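Long-range contact in acetyltransferase (Bacillus cereus, PDB 1Y9W), which probably transfers an acyl group, most likely acetyl from acetyl-CoA, to an acceptor not yet identified: residues E111-V123 with P128-L140. Residues are numbered along the deposited sequence; the frame is centred on the assembly and turned at random.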
loop_
_atom_site.group_PDB
_atom_site.type_symbol
_atom_site.label_atom_id
_atom_site.label_comp_id
_atom_site.label_asym_id
_atom_site.label_seq_id
_atom_site.Cartn_x
_atom_site.Cartn_y
_atom_site.Cartn_z
ATOM N N GLU A 111 6.122 -12.670 -13.068
ATOM C CA GLU A 111 6.285 -14.112 -13.223
ATOM C C GLU A 111 7.377 -14.605 -12.273
ATOM O O GLU A 111 7.484 -15.794 -12.001
ATOM C CB GLU A 111 6.618 -14.484 -14.680
ATOM C CG GLU A 111 7.924 -13.937 -15.244
ATOM C CD GLU A 111 7.958 -12.416 -15.325
ATOM O OE1 GLU A 111 6.960 -11.807 -15.765
ATOM O OE2 GLU A 111 8.998 -11.830 -14.958
ATOM N N PHE A 112 8.186 -13.686 -11.762
ATOM C CA PHE A 112 9.225 -14.059 -10.820
ATOM C C PHE A 112 8.532 -14.602 -9.577
ATOM O O PHE A 112 8.870 -15.670 -9.075
ATOM C CB PHE A 112 10.062 -12.839 -10.435
ATOM C CG PHE A 112 11.004 -13.085 -9.291
ATOM C CD1 PHE A 112 12.214 -13.744 -9.492
ATOM C CD2 PHE A 112 10.676 -12.662 -8.000
ATOM C CE1 PHE A 112 13.085 -13.976 -8.423
ATOM C CE2 PHE A 112 11.537 -12.888 -6.927
ATOM C CZ PHE A 112 12.744 -13.546 -7.140
ATOM N N TYR A 113 7.554 -13.848 -9.087
ATOM C CA TYR A 113 6.800 -14.223 -7.895
ATOM C C TYR A 113 5.884 -15.415 -8.139
ATOM O O TYR A 113 5.675 -16.240 -7.250
ATOM C CB TYR A 113 5.987 -13.024 -7.420
ATOM C CG TYR A 113 6.857 -11.830 -7.127
ATOM C CD1 TYR A 113 7.669 -11.799 -5.999
ATOM C CD2 TYR A 113 6.895 -10.747 -7.995
ATOM C CE1 TYR A 113 8.498 -10.714 -5.743
ATOM C CE2 TYR A 113 7.716 -9.659 -7.750
ATOM C CZ TYR A 113 8.515 -9.644 -6.622
ATOM O OH TYR A 113 9.309 -8.543 -6.357
ATOM N N LYS A 114 5.342 -15.486 -9.349
ATOM C CA LYS A 114 4.456 -16.566 -9.751
ATOM C C LYS A 114 5.270 -17.857 -9.681
ATOM O O LYS A 114 4.800 -18.890 -9.210
ATOM C CB LYS A 114 3.973 -16.301 -11.185
ATOM C CG LYS A 114 2.751 -17.088 -11.640
ATOM C CD LYS A 114 3.100 -18.521 -11.953
ATOM C CE LYS A 114 1.904 -19.277 -12.513
ATOM N NZ LYS A 114 2.275 -20.692 -12.849
ATOM N N LYS A 115 6.509 -17.765 -10.141
ATOM C CA LYS A 115 7.439 -18.888 -10.163
ATOM C C LYS A 115 7.866 -19.272 -8.747
ATOM O O LYS A 115 8.355 -20.373 -8.512
ATOM C CB LYS A 115 8.661 -18.500 -11.005
ATOM C CG LYS A 115 9.766 -19.516 -11.039
ATOM C CD LYS A 115 11.016 -18.929 -11.677
ATOM C CE LYS A 115 12.170 -19.946 -11.698
ATOM N NZ LYS A 115 12.670 -20.330 -10.334
ATOM N N HIS A 116 7.670 -18.368 -7.794
ATOM C CA HIS A 116 8.050 -18.643 -6.421
ATOM C C HIS A 116 6.911 -18.976 -5.483
ATOM O O HIS A 116 6.992 -18.696 -4.291
ATOM C CB HIS A 116 8.859 -17.481 -5.851
ATOM C CG HIS A 116 10.283 -17.465 -6.313
ATOM N ND1 HIS A 116 10.646 -17.110 -7.594
ATOM C CD2 HIS A 116 11.427 -17.830 -5.685
ATOM C CE1 HIS A 116 11.952 -17.261 -7.737
ATOM N NE2 HIS A 116 12.448 -17.698 -6.593
ATOM N N GLY A 117 5.849 -19.571 -6.015
ATOM C CA GLY A 117 4.737 -19.968 -5.169
ATOM C C GLY A 117 3.718 -18.920 -4.762
ATOM O O GLY A 117 2.898 -19.168 -3.871
ATOM N N TYR A 118 3.761 -17.751 -5.393
ATOM C CA TYR A 118 2.802 -16.701 -5.083
ATOM C C TYR A 118 1.610 -16.832 -6.017
ATOM O O TYR A 118 1.762 -17.098 -7.207
ATOM C CB TYR A 118 3.458 -15.329 -5.226
ATOM C CG TYR A 118 4.325 -14.972 -4.037
ATOM C CD1 TYR A 118 3.786 -14.332 -2.917
ATOM C CD2 TYR A 118 5.674 -15.319 -4.006
ATOM C CE1 TYR A 118 4.571 -14.049 -1.798
ATOM C CE2 TYR A 118 6.466 -15.042 -2.886
ATOM C CZ TYR A 118 5.908 -14.410 -1.791
ATOM O OH TYR A 118 6.690 -14.145 -0.691
ATOM N N ARG A 119 0.419 -16.670 -5.457
ATOM C CA ARG A 119 -0.806 -16.778 -6.231
ATOM C C ARG A 119 -1.350 -15.379 -6.485
ATOM O O ARG A 119 -1.507 -14.589 -5.557
ATOM C CB ARG A 119 -1.841 -17.617 -5.463
ATOM C CG ARG A 119 -3.171 -17.783 -6.183
ATOM C CD ARG A 119 -4.177 -18.536 -5.331
ATOM N NE ARG A 119 -4.637 -17.755 -4.187
ATOM C CZ ARG A 119 -5.638 -16.882 -4.234
ATOM N NH1 ARG A 119 -6.292 -16.683 -5.368
ATOM N NH2 ARG A 119 -5.979 -16.197 -3.150
ATOM N N GLU A 120 -1.622 -15.066 -7.746
ATOM C CA GLU A 120 -2.161 -13.759 -8.094
ATOM C C GLU A 120 -3.630 -13.768 -7.677
ATOM O O GLU A 120 -4.417 -14.558 -8.194
ATOM C CB GLU A 120 -2.031 -13.531 -9.600
ATOM C CG GLU A 120 -2.596 -12.211 -10.089
ATOM C CD GLU A 120 -2.577 -12.105 -11.602
ATOM O OE1 GLU A 120 -1.473 -12.016 -12.174
ATOM O OE2 GLU A 120 -3.665 -12.130 -12.217
ATOM N N TYR A 121 -4.006 -12.905 -6.742
ATOM C CA TYR A 121 -5.389 -12.881 -6.291
ATOM C C TYR A 121 -6.198 -11.742 -6.890
ATOM O O TYR A 121 -7.419 -11.689 -6.745
ATOM C CB TYR A 121 -5.437 -12.827 -4.756
ATOM C CG TYR A 121 -4.959 -11.531 -4.127
ATOM C CD1 TYR A 121 -5.816 -10.444 -3.994
ATOM C CD2 TYR A 121 -3.653 -11.402 -3.650
ATOM C CE1 TYR A 121 -5.388 -9.258 -3.392
ATOM C CE2 TYR A 121 -3.215 -10.219 -3.051
ATOM C CZ TYR A 121 -4.093 -9.153 -2.924
ATOM O OH TYR A 121 -3.689 -7.988 -2.310
ATOM N N GLY A 122 -5.516 -10.828 -7.565
ATOM C CA GLY A 122 -6.204 -9.704 -8.169
ATOM C C GLY A 122 -5.339 -9.021 -9.203
ATOM O O GLY A 122 -4.125 -9.179 -9.204
ATOM N N VAL A 123 -5.962 -8.264 -10.093
ATOM C CA VAL A 123 -5.224 -7.559 -11.122
ATOM C C VAL A 123 -5.951 -6.286 -11.515
ATOM O O VAL A 123 -7.172 -6.284 -11.674
ATOM C CB VAL A 123 -5.034 -8.439 -12.389
ATOM C CG1 VAL A 123 -6.381 -8.930 -12.896
ATOM C CG2 VAL A 123 -4.318 -7.647 -13.473
ATOM N N PRO A 128 -0.283 1.496 -14.712
ATOM C CA PRO A 128 -0.613 2.787 -15.331
ATOM C C PRO A 128 -1.010 2.478 -16.777
ATOM O O PRO A 128 -0.846 1.342 -17.225
ATOM C CB PRO A 128 0.697 3.573 -15.223
ATOM C CG PRO A 128 1.750 2.488 -15.249
ATOM C CD PRO A 128 1.150 1.410 -14.374
ATOM N N LYS A 129 -1.528 3.466 -17.495
ATOM C CA LYS A 129 -1.959 3.244 -18.870
ATOM C C LYS A 129 -0.884 2.540 -19.677
ATOM O O LYS A 129 0.259 3.006 -19.750
ATOM C CB LYS A 129 -2.328 4.572 -19.537
ATOM C CG LYS A 129 -2.976 4.391 -20.912
ATOM C CD LYS A 129 -3.505 5.698 -21.506
ATOM C CE LYS A 129 -2.373 6.614 -21.976
ATOM N NZ LYS A 129 -1.607 6.010 -23.107
ATOM N N GLY A 130 -1.258 1.412 -20.276
ATOM C CA GLY A 130 -0.324 0.642 -21.081
ATOM C C GLY A 130 0.370 -0.479 -20.324
ATOM O O GLY A 130 1.218 -1.184 -20.873
ATOM N N HIS A 131 0.005 -0.643 -19.056
ATOM C CA HIS A 131 0.592 -1.666 -18.209
ATOM C C HIS A 131 -0.482 -2.222 -17.267
ATOM O O HIS A 131 -1.657 -1.880 -17.384
ATOM C CB HIS A 131 1.741 -1.060 -17.390
ATOM C CG HIS A 131 2.747 -0.308 -18.213
ATOM N ND1 HIS A 131 2.571 1.010 -18.589
ATOM C CD2 HIS A 131 3.927 -0.696 -18.754
ATOM C CE1 HIS A 131 3.598 1.399 -19.324
ATOM N NE2 HIS A 131 4.434 0.382 -19.440
ATOM N N SER A 132 -0.083 -3.089 -16.341
ATOM C CA SER A 132 -1.026 -3.648 -15.380
ATOM C C SER A 132 -0.342 -3.918 -14.039
ATOM O O SER A 132 0.882 -3.950 -13.943
ATOM C CB SER A 132 -1.677 -4.926 -15.927
ATOM O OG SER A 132 -0.716 -5.883 -16.313
ATOM N N GLN A 133 -1.140 -4.090 -12.997
ATOM C CA GLN A 133 -0.603 -4.333 -11.670
ATOM C C GLN A 133 -1.167 -5.643 -11.139
ATOM O O GLN A 133 -2.382 -5.841 -11.102
ATOM C CB GLN A 133 -0.965 -3.157 -10.750
ATOM C CG GLN A 133 -0.471 -3.299 -9.327
ATOM C CD GLN A 133 -0.748 -2.071 -8.476
ATOM O OE1 GLN A 133 -1.650 -1.281 -8.760
ATOM N NE2 GLN A 133 0.019 -1.919 -7.406
ATOM N N HIS A 134 -0.278 -6.541 -10.733
ATOM C CA HIS A 134 -0.695 -7.839 -10.225
ATOM C C HIS A 134 -0.458 -8.019 -8.733
ATOM O O HIS A 134 0.642 -7.801 -8.234
ATOM C CB HIS A 134 0.009 -8.924 -11.019
ATOM C CG HIS A 134 -0.154 -8.755 -12.495
ATOM N ND1 HIS A 134 0.608 -7.872 -13.229
ATOM C CD2 HIS A 134 -1.057 -9.280 -13.357
ATOM C CE1 HIS A 134 0.180 -7.859 -14.479
ATOM N NE2 HIS A 134 -0.830 -8.704 -14.582
ATOM N N PHE A 135 -1.515 -8.413 -8.033
ATOM C CA PHE A 135 -1.481 -8.608 -6.591
ATOM C C PHE A 135 -1.331 -10.074 -6.222
ATOM O O PHE A 135 -2.155 -10.917 -6.593
ATOM C CB PHE A 135 -2.744 -8.001 -5.988
ATOM C CG PHE A 135 -2.818 -6.511 -6.167
ATOM C CD1 PHE A 135 -2.574 -5.651 -5.096
ATOM C CD2 PHE A 135 -3.055 -5.962 -7.429
ATOM C CE1 PHE A 135 -2.559 -4.255 -5.283
ATOM C CE2 PHE A 135 -3.042 -4.573 -7.630
ATOM C CZ PHE A 135 -2.793 -3.719 -6.558
ATOM N N PHE A 136 -0.260 -10.362 -5.486
ATOM C CA PHE A 136 0.065 -11.724 -5.078
ATOM C C PHE A 136 -0.040 -12.001 -3.583
ATOM O O PHE A 136 -0.012 -11.097 -2.753
ATOM C CB PHE A 136 1.489 -12.090 -5.521
ATOM C CG PHE A 136 1.674 -12.168 -7.015
ATOM C CD1 PHE A 136 2.036 -11.037 -7.748
ATOM C CD2 PHE A 136 1.500 -13.378 -7.685
ATOM C CE1 PHE A 136 2.225 -11.109 -9.137
ATOM C CE2 PHE A 136 1.684 -13.467 -9.067
ATOM C CZ PHE A 136 2.048 -12.331 -9.798
ATOM N N GLU A 137 -0.162 -13.284 -3.261
ATOM C CA GLU A 137 -0.235 -13.741 -1.888
ATOM C C GLU A 137 0.368 -15.135 -1.815
ATOM O O GLU A 137 0.394 -15.880 -2.794
ATOM C CB GLU A 137 -1.682 -13.800 -1.379
ATOM C CG GLU A 137 -2.509 -14.934 -1.965
ATOM C CD GLU A 137 -3.515 -15.492 -0.973
ATOM O OE1 GLU A 137 -4.136 -14.692 -0.246
ATOM O OE2 GLU A 137 -3.693 -16.729 -0.925
ATOM N N LYS A 138 0.871 -15.458 -0.633
ATOM C CA LYS A 138 1.448 -16.752 -0.345
ATOM C C LYS A 138 1.142 -16.994 1.123
ATOM O O LYS A 138 1.463 -16.167 1.984
ATOM C CB LYS A 138 2.959 -16.764 -0.568
ATOM C CG LYS A 138 3.600 -18.036 -0.043
ATOM C CD LYS A 138 5.101 -18.057 -0.209
ATOM C CE LYS A 138 5.505 -18.441 -1.617
ATOM N NZ LYS A 138 6.988 -18.629 -1.696
ATOM N N ARG A 139 0.483 -18.112 1.393
ATOM C CA ARG A 139 0.112 -18.480 2.747
ATOM C C ARG A 139 1.276 -19.243 3.351
ATOM O O ARG A 139 1.858 -20.106 2.692
ATOM C CB ARG A 139 -1.144 -19.345 2.707
ATOM C CG ARG A 139 -2.334 -18.627 2.102
ATOM C CD ARG A 139 -2.875 -17.609 3.074
ATOM N NE ARG A 139 -3.913 -16.773 2.485
ATOM C CZ ARG A 139 -4.748 -16.019 3.195
ATOM N NH1 ARG A 139 -4.666 -16.007 4.519
ATOM N NH2 ARG A 139 -5.656 -15.270 2.584
ATOM N N LEU A 140 1.625 -18.911 4.590
ATOM C CA LEU A 140 2.738 -19.573 5.262
ATOM C C LEU A 140 2.270 -20.721 6.158
ATOM O O LEU A 140 1.045 -20.838 6.388
ATOM C CB LEU A 140 3.536 -18.560 6.094
ATOM C CG LEU A 140 4.284 -17.458 5.337
ATOM C CD1 LEU A 140 5.046 -16.575 6.322
ATOM C CD2 LEU A 140 5.242 -18.096 4.339
ATOM O OXT LEU A 140 3.142 -21.489 6.625
HETATM O O HOH W 1 -2.522 -18.549 -2.037
#
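The ammonium group of Lys138 is gripped by two partners: NZ donates to His116 O at 2.6 Å, nearly in line with the carbonyl, and also forms a salt bridge with Glu89 of helix 80-94. Lysine suits this place because its aliphatic chain can lie on a tyrosine face while the ammonium end reaches a carbonyl and a carboxylate. Lys138 CG lies anti to the backbone N (chi1 170°) and the chain bends at chi3, with CE over one face of the Tyr118 ring in a CH-pi contact, 4.0 Å from its centroid. His116 ND1 in turn donates to Phe112 O in the helix at 2.7 Å. At Gly117 a CB would jam against the preceding carbonyl O and crowd Lys138 CE. Beyond it, strands 119-123 and 133-139 pair antiparallel, but Tyr121 and Gly122 both face Phe135, a classic beta bulge; Phe135 O takes a 2.7 Å bond from Tyr121 N and a weak one from Gly122 N. Phe135 CB lies over one face of the Tyr121 ring, 3.8 Å from the centroid, and each of these two rings meets the other's equivalent in the second subunit. Phe136, on the opposite face, packs one ring face on Tyr113 CB, tying helix 110-115 to the sheet. Glu137 OE2 sits at the guanidinium edge of Arg119, planes 76° apart, in a salt bridge with a weak hydrogen bond from NH2 (3.2 Å); Arg139 NE adds another weak hydrogen bond. Two arginines around one carboxylate probably favour its ionised form.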